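Long-range contacts in ribosomal protein S2-related protein (Deinococcus radiodurans, PDB 2JH3), which binds a [4Fe-4S] cluster in a multi-domain chain related to the chelatases, and may act as a sirohydrochlorin ferrochelatase: residues L3-I9 / Y41-G47; A29-R33 / A254-L258; A20-Q24 / E46-Q51; V58-V62 / L105-V110. All coordinates share one frame; numbering follows the deposited sequence.

Contact 1: L3-I9 / Y41-G47; sequences LRSLVLI and YDEVLEG
On one face of the Y41 ring lies CB of L6, shifted toward the rim, a CH-pi contact 4.1 Å from the ring centroid. The aliphatic part of R4 approaches the same ring obliquely, CD coming within 3.5 Å of Y41 CE2, and the guanidinium plane is turned 71° from the ring. Beside this pair the R4 backbone is held twice: its N-H meets the anti lone pair of D42 OD2 at 2.7 Å, and its carbonyl accepts from D42 N. With its CG between backbone N and carbonyl carbon (chi1 79°), E43 stretches straight to S5, whose OG donates to E43 OE2 over 2.7 Å, 18° out of the carboxylate plane; OE2 also takes the A63 N-H, and OE1 forms a salt bridge with R365. Were E43 an alanine, the S5 hydroxyl and A63 amide would probably lose this acceptor and R365 this carboxylate partner. Beyond it the backbones zip together, with L45 N to L6 O at 2.9 Å and G47 N to L8 O at 2.8 Å. L6 and L8 lean on L30 and V26 of helix 18-35. Two adjacent parallel strands linked through a helix make this the beta-alpha-beta crossover of a chelatase-type domain.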
loop_
_atom_site.group_PDB
_atom_site.type_symbol
_atom_site.label_atom_id
_atom_site.label_comp_id
_atom_site.label_asym_id
_atom_site.label_seq_id
_atom_site.Cartn_x
_atom_site.Cartn_y
_atom_site.Cartn_z
ATOM N N LEU A 3 17.807 33.997 -19.804
ATOM C CA LEU A 3 17.510 32.590 -19.450
ATOM C C LEU A 3 15.995 32.375 -19.403
ATOM O O LEU A 3 15.270 33.208 -18.894
ATOM C CB LEU A 3 18.172 32.229 -18.126
ATOM C CG LEU A 3 19.712 32.154 -18.098
ATOM C CD1 LEU A 3 20.223 32.408 -16.707
ATOM C CD2 LEU A 3 20.241 30.833 -18.582
ATOM N N ARG A 4 15.513 31.299 -20.014
ATOM C CA ARG A 4 14.087 31.030 -19.938
ATOM C C ARG A 4 13.658 29.568 -19.857
ATOM O O ARG A 4 14.317 28.686 -20.374
ATOM C CB ARG A 4 13.318 31.777 -21.017
ATOM C CG ARG A 4 13.757 31.620 -22.448
ATOM C CD ARG A 4 12.698 32.268 -23.405
ATOM N NE ARG A 4 12.712 33.729 -23.521
ATOM C CZ ARG A 4 11.628 34.522 -23.739
ATOM N NH1 ARG A 4 10.372 34.029 -23.815
ATOM N NH2 ARG A 4 11.788 35.858 -23.839
ATOM N N SER A 5 12.533 29.355 -19.172
ATOM C CA SER A 5 11.995 27.999 -18.948
ATOM C C SER A 5 10.696 27.798 -19.744
ATOM O O SER A 5 9.835 28.683 -19.854
ATOM C CB SER A 5 11.667 27.738 -17.429
ATOM O OG SER A 5 12.726 28.104 -16.531
ATOM N N LEU A 6 10.523 26.591 -20.247
ATOM C CA LEU A 6 9.258 26.239 -20.926
ATOM C C LEU A 6 8.624 25.174 -20.048
ATOM O O LEU A 6 9.299 24.269 -19.626
ATOM C CB LEU A 6 9.591 25.672 -22.290
ATOM C CG LEU A 6 8.414 25.141 -23.111
ATOM C CD1 LEU A 6 7.359 26.259 -23.373
ATOM C CD2 LEU A 6 8.994 24.638 -24.382
ATOM N N VAL A 7 7.359 25.339 -19.732
ATOM C CA VAL A 7 6.596 24.370 -18.979
ATOM C C VAL A 7 5.463 23.856 -19.842
ATOM O O VAL A 7 4.660 24.631 -20.332
ATOM C CB VAL A 7 5.990 25.001 -17.767
ATOM C CG1 VAL A 7 5.016 24.056 -17.080
ATOM C CG2 VAL A 7 7.102 25.470 -16.813
ATOM N N LEU A 8 5.473 22.548 -20.108
ATOM C CA LEU A 8 4.346 21.852 -20.768
ATOM C C LEU A 8 3.364 21.212 -19.775
ATOM O O LEU A 8 3.778 20.463 -18.843
ATOM C CB LEU A 8 4.907 20.797 -21.727
ATOM C CG LEU A 8 5.907 21.261 -22.773
ATOM C CD1 LEU A 8 6.177 20.138 -23.717
ATOM C CD2 LEU A 8 5.457 22.488 -23.504
ATOM N N ILE A 9 2.067 21.467 -19.969
ATOM C CA ILE A 9 1.001 20.995 -19.064
ATOM C C ILE A 9 0.109 19.981 -19.736
ATOM O O ILE A 9 -0.524 20.268 -20.778
ATOM C CB ILE A 9 0.032 22.106 -18.606
ATOM C CG1 ILE A 9 0.788 23.247 -17.963
ATOM C CG2 ILE A 9 -1.014 21.540 -17.656
ATOM C CD1 ILE A 9 1.618 22.795 -16.824
ATOM N N TYR A 41 14.907 27.912 -25.279
ATOM C CA TYR A 41 14.568 27.715 -23.852
ATOM C C TYR A 41 15.704 26.984 -23.234
ATOM O O TYR A 41 16.296 26.122 -23.881
ATOM C CB TYR A 41 13.256 26.914 -23.739
ATOM C CG TYR A 41 12.114 27.744 -24.216
ATOM C CD1 TYR A 41 11.614 27.631 -25.520
ATOM C CD2 TYR A 41 11.597 28.721 -23.395
ATOM C CE1 TYR A 41 10.606 28.486 -25.954
ATOM C CE2 TYR A 41 10.577 29.524 -23.804
ATOM C CZ TYR A 41 10.133 29.448 -25.077
ATOM O OH TYR A 41 9.110 30.329 -25.382
ATOM N N ASP A 42 16.017 27.309 -21.988
ATOM C CA ASP A 42 17.132 26.650 -21.285
ATOM C C ASP A 42 16.768 25.401 -20.471
ATOM O O ASP A 42 17.677 24.715 -19.986
ATOM C CB ASP A 42 17.806 27.669 -20.373
ATOM C CG ASP A 42 18.260 28.881 -21.188
ATOM O OD1 ASP A 42 19.315 28.719 -21.812
ATOM O OD2 ASP A 42 17.476 29.866 -21.291
ATOM N N GLU A 43 15.466 25.122 -20.349
ATOM C CA GLU A 43 14.940 23.931 -19.747
ATOM C C GLU A 43 13.491 23.724 -20.218
ATOM O O GLU A 43 12.827 24.690 -20.661
ATOM C CB GLU A 43 14.996 24.004 -18.208
ATOM C CG GLU A 43 13.888 24.820 -17.567
ATOM C CD GLU A 43 13.956 24.808 -16.085
ATOM O OE1 GLU A 43 14.605 23.894 -15.528
ATOM O OE2 GLU A 43 13.383 25.714 -15.469
ATOM N N VAL A 44 13.043 22.468 -20.135
ATOM C CA VAL A 44 11.667 22.063 -20.465
ATOM C C VAL A 44 11.165 21.191 -19.320
ATOM O O VAL A 44 11.787 20.171 -18.939
ATOM C CB VAL A 44 11.580 21.328 -21.813
ATOM C CG1 VAL A 44 10.165 21.005 -22.170
ATOM C CG2 VAL A 44 12.241 22.149 -22.927
ATOM N N LEU A 45 10.106 21.654 -18.699
ATOM C CA LEU A 45 9.525 20.976 -17.566
ATOM C C LEU A 45 8.092 20.518 -17.895
ATOM O O LEU A 45 7.472 20.972 -18.907
ATOM C CB LEU A 45 9.555 21.912 -16.356
ATOM C CG LEU A 45 10.990 22.301 -15.883
ATOM C CD1 LEU A 45 10.883 23.143 -14.646
ATOM C CD2 LEU A 45 11.943 21.148 -15.568
ATOM N N GLU A 46 7.569 19.656 -17.021
ATOM C CA GLU A 46 6.230 19.093 -17.174
ATOM C C GLU A 46 5.380 19.391 -15.977
ATOM O O GLU A 46 5.861 19.437 -14.829
ATOM C CB GLU A 46 6.304 17.589 -17.315
ATOM C CG GLU A 46 7.028 17.174 -18.526
ATOM C CD GLU A 46 7.585 15.745 -18.413
ATOM O OE1 GLU A 46 6.883 14.900 -17.833
ATOM O OE2 GLU A 46 8.657 15.460 -18.959
ATOM N N GLY A 47 4.097 19.595 -16.215
ATOM C CA GLY A 47 3.135 19.582 -15.138
ATOM C C GLY A 47 1.814 18.944 -15.558
ATOM O O GLY A 47 1.487 18.884 -16.760
#

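Contact 2: A29-R33 / A254-L258; sequences ALRGR and AEVVL
L30 spreads its two methyls over the helix that carries A254. CD1 touches V257 CG1 at 3.9 Å, while CD2 lies 4.0 Å from A254 CB and 3.8 Å from L258 CG, the two leucine side chains lying alongside and running opposite ways. One turn further along, R33 runs out straight from CG to NE and offers NH2 to E255 OE2, a salt bridge of 2.9 Å. The bond is bent, 141° at the hydrogen; OE2 lies 25° out of the guanidinium plane and receives the N-H on its anti lone pair. E255 comes to meet it by folding back at its second torsion. L258 CD1 lies near the arginine too, 4.1 Å from R33 NE. Behind this first shell, L30 rests on L6 and V257 on L8, both of strand 5-10, while L258 leans on L39. The axes of the two short helical segments come no closer than 11.2 Å and cross at -73°, so few residues meet, joining the first CbiX region to a helix late in the second. With apolar contacts round L30 and one bent ion pair beside them, the contact is likely to owe more to the buried L30 than to the charge.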
loop_
_atom_site.group_PDB
_atom_site.type_symbol
_atom_site.label_atom_id
_atom_site.label_comp_id
_atom_site.label_asym_id
_atom_site.label_seq_id
_atom_site.Cartn_x
_atom_site.Cartn_y
_atom_site.Cartn_z
ATOM N N ALA A 29 11.396 15.415 -26.676
ATOM C CA ALA A 29 11.885 15.776 -28.008
ATOM C C ALA A 29 12.559 17.171 -28.030
ATOM O O ALA A 29 13.580 17.386 -28.678
ATOM C CB ALA A 29 10.719 15.762 -28.999
ATOM N N LEU A 30 11.946 18.103 -27.314
ATOM C CA LEU A 30 12.362 19.458 -27.241
ATOM C C LEU A 30 13.623 19.599 -26.376
ATOM O O LEU A 30 14.492 20.441 -26.673
ATOM C CB LEU A 30 11.209 20.309 -26.695
ATOM C CG LEU A 30 10.021 20.587 -27.597
ATOM C CD1 LEU A 30 8.999 21.514 -26.937
ATOM C CD2 LEU A 30 10.500 21.175 -28.870
ATOM N N ARG A 31 13.774 18.782 -25.345
ATOM C CA ARG A 31 15.056 18.784 -24.599
ATOM C C ARG A 31 16.222 18.291 -25.440
ATOM O O ARG A 31 17.333 18.770 -25.271
ATOM C CB ARG A 31 15.024 17.908 -23.330
ATOM C CG ARG A 31 14.114 18.364 -22.284
ATOM C CD ARG A 31 14.152 17.408 -21.103
ATOM N NE ARG A 31 12.999 17.719 -20.278
ATOM C CZ ARG A 31 12.021 16.864 -19.972
ATOM N NH1 ARG A 31 12.086 15.587 -20.387
ATOM N NH2 ARG A 31 10.977 17.282 -19.303
ATOM N N GLY A 32 15.981 17.273 -26.262
ATOM C CA GLY A 32 16.975 16.769 -27.208
ATOM C C GLY A 32 17.524 17.861 -28.117
ATOM O O GLY A 32 18.730 17.955 -28.319
ATOM N N ARG A 33 16.627 18.689 -28.665
ATOM C CA ARG A 33 16.976 19.846 -29.526
ATOM C C ARG A 33 17.773 20.932 -28.780
ATOM O O ARG A 33 18.645 21.593 -29.377
ATOM C CB ARG A 33 15.707 20.557 -29.997
ATOM C CG ARG A 33 14.924 20.025 -31.150
ATOM C CD ARG A 33 13.734 20.971 -31.257
ATOM N NE ARG A 33 12.886 20.867 -32.429
ATOM C CZ ARG A 33 12.128 19.814 -32.707
ATOM N NH1 ARG A 33 12.145 18.729 -31.924
ATOM N NH2 ARG A 33 11.358 19.819 -33.790
ATOM N N ALA A 254 5.616 18.913 -31.796
ATOM C CA ALA A 254 6.680 19.691 -31.111
ATOM C C ALA A 254 6.869 21.032 -31.761
ATOM O O ALA A 254 7.049 22.052 -31.086
ATOM C CB ALA A 254 7.997 18.960 -31.084
ATOM N N GLU A 255 6.800 21.052 -33.092
ATOM C CA GLU A 255 6.904 22.319 -33.816
ATOM C C GLU A 255 5.754 23.245 -33.564
ATOM O O GLU A 255 5.936 24.466 -33.575
ATOM C CB GLU A 255 7.138 22.080 -35.332
ATOM C CG GLU A 255 8.638 21.710 -35.648
ATOM C CD GLU A 255 9.638 22.848 -35.218
ATOM O OE1 GLU A 255 9.463 24.043 -35.596
ATOM O OE2 GLU A 255 10.626 22.544 -34.503
ATOM N N VAL A 256 4.561 22.711 -33.326
ATOM C CA VAL A 256 3.422 23.574 -32.999
ATOM C C VAL A 256 3.574 24.219 -31.612
ATOM O O VAL A 256 3.286 25.394 -31.421
ATOM C CB VAL A 256 2.048 22.798 -33.059
ATOM C CG1 VAL A 256 0.932 23.728 -32.833
ATOM C CG2 VAL A 256 1.880 22.044 -34.420
ATOM N N VAL A 257 3.986 23.421 -30.647
ATOM C CA VAL A 257 4.272 23.903 -29.279
ATOM C C VAL A 257 5.264 25.062 -29.286
ATOM O O VAL A 257 5.040 26.085 -28.628
ATOM C CB VAL A 257 4.809 22.741 -28.419
ATOM C CG1 VAL A 257 5.508 23.256 -27.118
ATOM C CG2 VAL A 257 3.701 21.784 -28.080
ATOM N N LEU A 258 6.339 24.894 -30.047
ATOM C CA LEU A 258 7.364 25.956 -30.248
ATOM C C LEU A 258 6.787 27.246 -30.826
ATOM O O LEU A 258 7.069 28.358 -30.329
ATOM C CB LEU A 258 8.514 25.444 -31.099
ATOM C CG LEU A 258 9.551 24.492 -30.463
ATOM C CD1 LEU A 258 10.653 24.140 -31.450
ATOM C CD2 LEU A 258 10.182 25.086 -29.232
#

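Contact 3: A20-Q24 / E46-Q51; sequences ARATQ and EGYWQQ
The helical segment bearing A20, T23 and Q24 runs nearly antiparallel to strand 46-48, at 161°, with 9.5 Å between the two axes. Y48 fills the gap between them, its CG anti to the carbonyl carbon (chi1 -60°) and its ring thereby carried toward the helix. CB of A20 comes to 3.7 Å from Y48 CE2, and T23, meeting the tyrosine from the opposite direction, brings CG2 to 3.6 Å from Y48 OH. Q24 passes the hydroxyl at about a right angle, its CG 3.3 Å from Y48 OH and its amide plane 86° from the ring. That hydroxyl donates to E46 OE1 at 3.0 Å, arriving from above the carboxylate plane, while OE1 sits at the ring edge, in plane. E46 OE2 forms a salt bridge with R31, further along helix 18-35. A phenylalanine in place of Y48 would lack the hydroxyl and is likely to leave E46 OE1 without this donor. Q51 places its NE2 3.7 Å from A20 CB, its OE1 held by S13 N and W342 NE1. The crossover helix of a beta-alpha-beta unit thus packs on its second strand, with the Q51 side chain about 9 Å from that of cluster ligand C454.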
loop_
_atom_site.group_PDB
_atom_site.type_symbol
_atom_site.label_atom_id
_atom_site.label_comp_id
_atom_site.label_asym_id
_atom_site.label_seq_id
_atom_site.Cartn_x
_atom_site.Cartn_y
_atom_site.Cartn_z
ATOM N N ALA A 20 -0.401 11.159 -20.088
ATOM C CA ALA A 20 0.847 11.862 -19.803
ATOM C C ALA A 20 1.937 11.592 -20.824
ATOM O O ALA A 20 2.841 12.407 -20.991
ATOM C CB ALA A 20 1.403 11.440 -18.416
ATOM N N ARG A 21 1.903 10.423 -21.472
ATOM C CA ARG A 21 2.920 10.099 -22.513
ATOM C C ARG A 21 3.022 11.113 -23.665
ATOM O O ARG A 21 4.104 11.382 -24.118
ATOM C CB ARG A 21 2.790 8.654 -23.056
ATOM C CG ARG A 21 4.080 7.858 -22.914
ATOM N NE ARG A 21 2.814 5.949 -24.870
ATOM C CZ ARG A 21 1.524 5.722 -24.641
ATOM N NH1 ARG A 21 1.154 4.648 -23.956
ATOM N NH2 ARG A 21 0.604 6.573 -25.096
ATOM N N ALA A 22 1.923 11.690 -24.123
ATOM C CA ALA A 22 1.987 12.763 -25.120
ATOM C C ALA A 22 2.813 13.975 -24.665
ATOM O O ALA A 22 3.660 14.538 -25.400
ATOM C CB ALA A 22 0.559 13.235 -25.483
ATOM N N THR A 23 2.512 14.436 -23.472
ATOM C CA THR A 23 3.249 15.544 -22.911
ATOM C C THR A 23 4.731 15.167 -22.726
ATOM O O THR A 23 5.612 15.997 -23.023
ATOM C CB THR A 23 2.633 15.949 -21.579
ATOM O OG1 THR A 23 1.262 16.258 -21.763
ATOM C CG2 THR A 23 3.321 17.141 -20.933
ATOM N N GLN A 24 4.992 13.946 -22.237
ATOM C CA GLN A 24 6.332 13.478 -21.990
ATOM C C GLN A 24 7.093 13.311 -23.225
ATOM O O GLN A 24 8.296 13.595 -23.218
ATOM C CB GLN A 24 6.391 12.154 -21.251
ATOM C CG GLN A 24 5.855 12.200 -19.864
ATOM C CD GLN A 24 5.675 10.809 -19.255
ATOM O OE1 GLN A 24 5.743 9.790 -19.936
ATOM N NE2 GLN A 24 5.485 10.772 -17.983
ATOM N N GLU A 46 7.569 19.656 -17.021
ATOM C CA GLU A 46 6.230 19.093 -17.174
ATOM C C GLU A 46 5.380 19.391 -15.977
ATOM O O GLU A 46 5.861 19.437 -14.829
ATOM C CB GLU A 46 6.304 17.589 -17.315
ATOM C CG GLU A 46 7.028 17.174 -18.526
ATOM C CD GLU A 46 7.585 15.745 -18.413
ATOM O OE1 GLU A 46 6.883 14.900 -17.833
ATOM O OE2 GLU A 46 8.657 15.460 -18.959
ATOM N N GLY A 47 4.097 19.595 -16.215
ATOM C CA GLY A 47 3.135 19.582 -15.138
ATOM C C GLY A 47 1.814 18.944 -15.558
ATOM O O GLY A 47 1.487 18.884 -16.760
ATOM N N TYR A 48 1.053 18.471 -14.573
ATOM C CA TYR A 48 -0.192 17.747 -14.885
ATOM C C TYR A 48 -1.307 18.170 -13.963
ATOM O O TYR A 48 -1.083 18.554 -12.833
ATOM C CB TYR A 48 0.002 16.219 -14.820
ATOM C CG TYR A 48 1.012 15.729 -15.775
ATOM C CD1 TYR A 48 2.308 15.612 -15.390
ATOM C CD2 TYR A 48 0.676 15.419 -17.108
ATOM C CE1 TYR A 48 3.305 15.221 -16.293
ATOM C CE2 TYR A 48 1.655 15.064 -18.024
ATOM C CZ TYR A 48 2.975 14.942 -17.597
ATOM O OH TYR A 48 3.956 14.530 -18.495
ATOM N N TRP A 49 -2.527 18.056 -14.442
ATOM C CA TRP A 49 -3.669 18.300 -13.620
ATOM C C TRP A 49 -3.842 17.154 -12.586
ATOM O O TRP A 49 -4.028 17.423 -11.408
ATOM C CB TRP A 49 -4.926 18.449 -14.520
ATOM C CG TRP A 49 -6.187 18.801 -13.806
ATOM C CD1 TRP A 49 -6.344 19.165 -12.516
ATOM C CD2 TRP A 49 -7.501 18.684 -14.347
ATOM N NE1 TRP A 49 -7.685 19.323 -12.213
ATOM C CE2 TRP A 49 -8.409 19.048 -13.338
ATOM C CE3 TRP A 49 -7.980 18.335 -15.593
ATOM C CZ2 TRP A 49 -9.793 19.080 -13.548
ATOM C CZ3 TRP A 49 -9.340 18.376 -15.802
ATOM C CH2 TRP A 49 -10.226 18.738 -14.785
ATOM N N GLN A 50 -3.771 15.903 -13.040
ATOM C CA GLN A 50 -4.184 14.748 -12.257
ATOM C C GLN A 50 -3.024 13.868 -11.760
ATOM O O GLN A 50 -3.254 12.740 -11.275
ATOM C CB GLN A 50 -5.158 13.912 -13.086
ATOM C CG GLN A 50 -6.401 14.635 -13.333
ATOM C CD GLN A 50 -7.153 14.864 -12.070
ATOM O OE1 GLN A 50 -7.379 13.923 -11.305
ATOM N NE2 GLN A 50 -7.524 16.111 -11.801
ATOM N N GLN A 51 -1.783 14.342 -11.871
ATOM C CA GLN A 51 -0.632 13.623 -11.325
ATOM C C GLN A 51 0.536 14.525 -11.092
ATOM O O GLN A 51 0.492 15.693 -11.483
ATOM C CB GLN A 51 -0.218 12.430 -12.218
ATOM C CG GLN A 51 0.340 12.828 -13.597
ATOM C CD GLN A 51 0.542 11.625 -14.476
ATOM O OE1 GLN A 51 -0.382 10.957 -14.894
ATOM N NE2 GLN A 51 1.784 11.347 -14.774
#

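Contact 4: V58-V62 / L105-V110; sequences VLRTV and LGGRRV
R108 reaches from a beta hairpin to the loop that holds L59 and V62. The hairpin joins strands 101-105 and 108-112 through a type II' turn, L105 to R108, in which G106 takes the positive-phi second position, where glycine is common. The close side belongs to the arginine. Extended from CG to NE, it sets one guanidinium face over the L59 carbonyl carbon, while NH2 donates to V62 O at 2.9 Å. This bond is fairly straight, 156° at the hydrogen, and lies both in the carbonyl plane and near the guanidinium plane. The model brings L59 O and V62 CG2 implausibly near the arginine, so the exact closeness there is doubtful. A weak, long ion pair with D274 also reaches NH2. V62 is backed by S5 and V7 of strand 5-10. The other side is looser and wholly apolar: the side chain of the partly exposed L59 crosses that of L105 at about a right angle, its CD1 4.1 Å from L105 CD2 and 4.3 Å from V110 CG2. The R60 side chain leaves the hairpin to form a salt bridge with E378. Within the loop, V58 O takes two bonds from one residue, T61 N at 3.0 Å and T61 OG1 at 2.8 Å, the hydroxyl arriving on a lone pair.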
loop_
_atom_site.group_PDB
_atom_site.type_symbol
_atom_site.label_atom_id
_atom_site.label_comp_id
_atom_site.label_asym_id
_atom_site.label_seq_id
_atom_site.Cartn_x
_atom_site.Cartn_y
_atom_site.Cartn_z
ATOM N N VAL A 58 4.454 22.822 -10.091
ATOM C CA VAL A 58 5.347 23.026 -11.250
ATOM C C VAL A 58 6.109 24.372 -11.241
ATOM O O VAL A 58 7.289 24.394 -11.538
ATOM C CB VAL A 58 4.618 22.804 -12.603
ATOM C CG1 VAL A 58 3.649 23.931 -12.894
ATOM C CG2 VAL A 58 5.661 22.587 -13.682
ATOM N N LEU A 59 5.505 25.458 -10.781
ATOM C CA LEU A 59 6.207 26.745 -10.875
ATOM C C LEU A 59 7.364 26.886 -9.873
ATOM O O LEU A 59 8.350 27.582 -10.126
ATOM C CB LEU A 59 5.224 27.913 -10.734
ATOM C CG LEU A 59 4.379 28.168 -12.002
ATOM C CD1 LEU A 59 3.493 29.401 -11.829
ATOM C CD2 LEU A 59 5.279 28.313 -13.213
ATOM N N ARG A 60 7.266 26.151 -8.772
ATOM C CA ARG A 60 8.341 26.090 -7.758
ATOM C C ARG A 60 9.522 25.251 -8.263
ATOM O O ARG A 60 10.614 25.326 -7.750
ATOM C CB ARG A 60 7.739 25.516 -6.447
ATOM C CG ARG A 60 8.046 24.059 -6.286
ATOM C CD ARG A 60 7.716 23.523 -4.895
ATOM N NE ARG A 60 6.362 22.976 -4.812
ATOM C CZ ARG A 60 5.343 23.538 -4.158
ATOM N NH1 ARG A 60 5.517 24.680 -3.496
ATOM N NH2 ARG A 60 4.147 22.923 -4.146
ATOM N N THR A 61 9.307 24.448 -9.302
ATOM C CA THR A 61 10.367 23.687 -9.856
ATOM C C THR A 61 11.151 24.408 -10.955
ATOM O O THR A 61 12.124 23.852 -11.442
ATOM C CB THR A 61 9.897 22.327 -10.384
ATOM O OG1 THR A 61 9.258 22.456 -11.643
ATOM C CG2 THR A 61 8.962 21.642 -9.389
ATOM N N VAL A 62 10.712 25.589 -11.392
ATOM C CA VAL A 62 11.324 26.213 -12.572
ATOM C C VAL A 62 12.561 26.992 -12.142
ATOM O O VAL A 62 12.570 27.637 -11.099
ATOM C CB VAL A 62 10.323 27.053 -13.461
ATOM C CG1 VAL A 62 8.952 26.398 -13.562
ATOM C CG2 VAL A 62 10.206 28.336 -13.004
ATOM N N LEU A 105 4.157 36.191 -10.788
ATOM C CA LEU A 105 3.868 35.416 -9.616
ATOM C C LEU A 105 5.099 34.713 -9.067
ATOM O O LEU A 105 5.976 34.297 -9.802
ATOM C CB LEU A 105 2.628 34.535 -9.814
ATOM C CG LEU A 105 2.532 33.160 -10.421
ATOM C CD1 LEU A 105 1.466 32.374 -9.633
ATOM C CD2 LEU A 105 2.121 33.274 -11.883
ATOM N N GLY A 106 5.185 34.685 -7.733
ATOM C CA GLY A 106 6.482 34.566 -7.053
ATOM C C GLY A 106 7.420 35.657 -7.578
ATOM O O GLY A 106 6.995 36.807 -7.831
ATOM N N GLY A 107 8.688 35.318 -7.788
ATOM C CA GLY A 107 9.567 36.238 -8.535
ATOM C C GLY A 107 9.474 36.204 -10.072
ATOM O O GLY A 107 10.046 37.066 -10.781
ATOM N N ARG A 108 8.706 35.264 -10.590
ATOM C CA ARG A 108 8.699 34.935 -12.003
ATOM C C ARG A 108 7.676 35.709 -12.833
ATOM O O ARG A 108 6.563 36.012 -12.365
ATOM C CB ARG A 108 8.432 33.446 -12.158
ATOM C CG ARG A 108 9.360 32.598 -11.308
ATOM C CD ARG A 108 9.213 31.159 -11.641
ATOM N NE ARG A 108 10.160 30.273 -10.955
ATOM C CZ ARG A 108 10.045 29.869 -9.687
ATOM N NH1 ARG A 108 9.064 30.345 -8.937
ATOM N NH2 ARG A 108 10.941 29.020 -9.159
ATOM N N ARG A 109 8.088 36.045 -14.058
ATOM C CA ARG A 109 7.179 36.411 -15.114
ATOM C C ARG A 109 6.724 35.157 -15.854
ATOM O O ARG A 109 7.508 34.462 -16.466
ATOM C CB ARG A 109 7.875 37.293 -16.091
ATOM C CG ARG A 109 6.958 37.939 -17.067
ATOM C CD ARG A 109 7.798 38.483 -18.190
ATOM N NE ARG A 109 7.015 39.238 -19.162
ATOM C CZ ARG A 109 6.561 38.763 -20.327
ATOM N NH1 ARG A 109 6.786 37.495 -20.691
ATOM N NH2 ARG A 109 5.886 39.581 -21.146
ATOM N N VAL A 110 5.436 34.906 -15.791
ATOM C CA VAL A 110 4.808 33.746 -16.376
ATOM C C VAL A 110 3.886 34.220 -17.491
ATOM O O VAL A 110 3.022 35.074 -17.259
ATOM C CB VAL A 110 3.917 33.035 -15.311
ATOM C CG1 VAL A 110 3.382 31.724 -15.842
ATOM C CG2 VAL A 110 4.707 32.839 -14.018
#

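From the N terminus, strand 5-10 leads into helix 18-35 and then strand 43-48, and contact 1 closes this loop by setting the two strands side by side. Contact 3 opens inside that loop and closes just past it, so the two cross, sharing E46 and G47, and helix and sheet are tied together. Contact 2 also starts from the helix but closes only at 254-258; it crosses contacts 1 and 3 and brings the late helix 253-262 onto helix 18-35 of the first CbiX region. Contact 4 follows contacts 1 and 3 in series, within the long span of contact 2, and joins the hairpin at the sheet's far edge to the loop before strand 66-71.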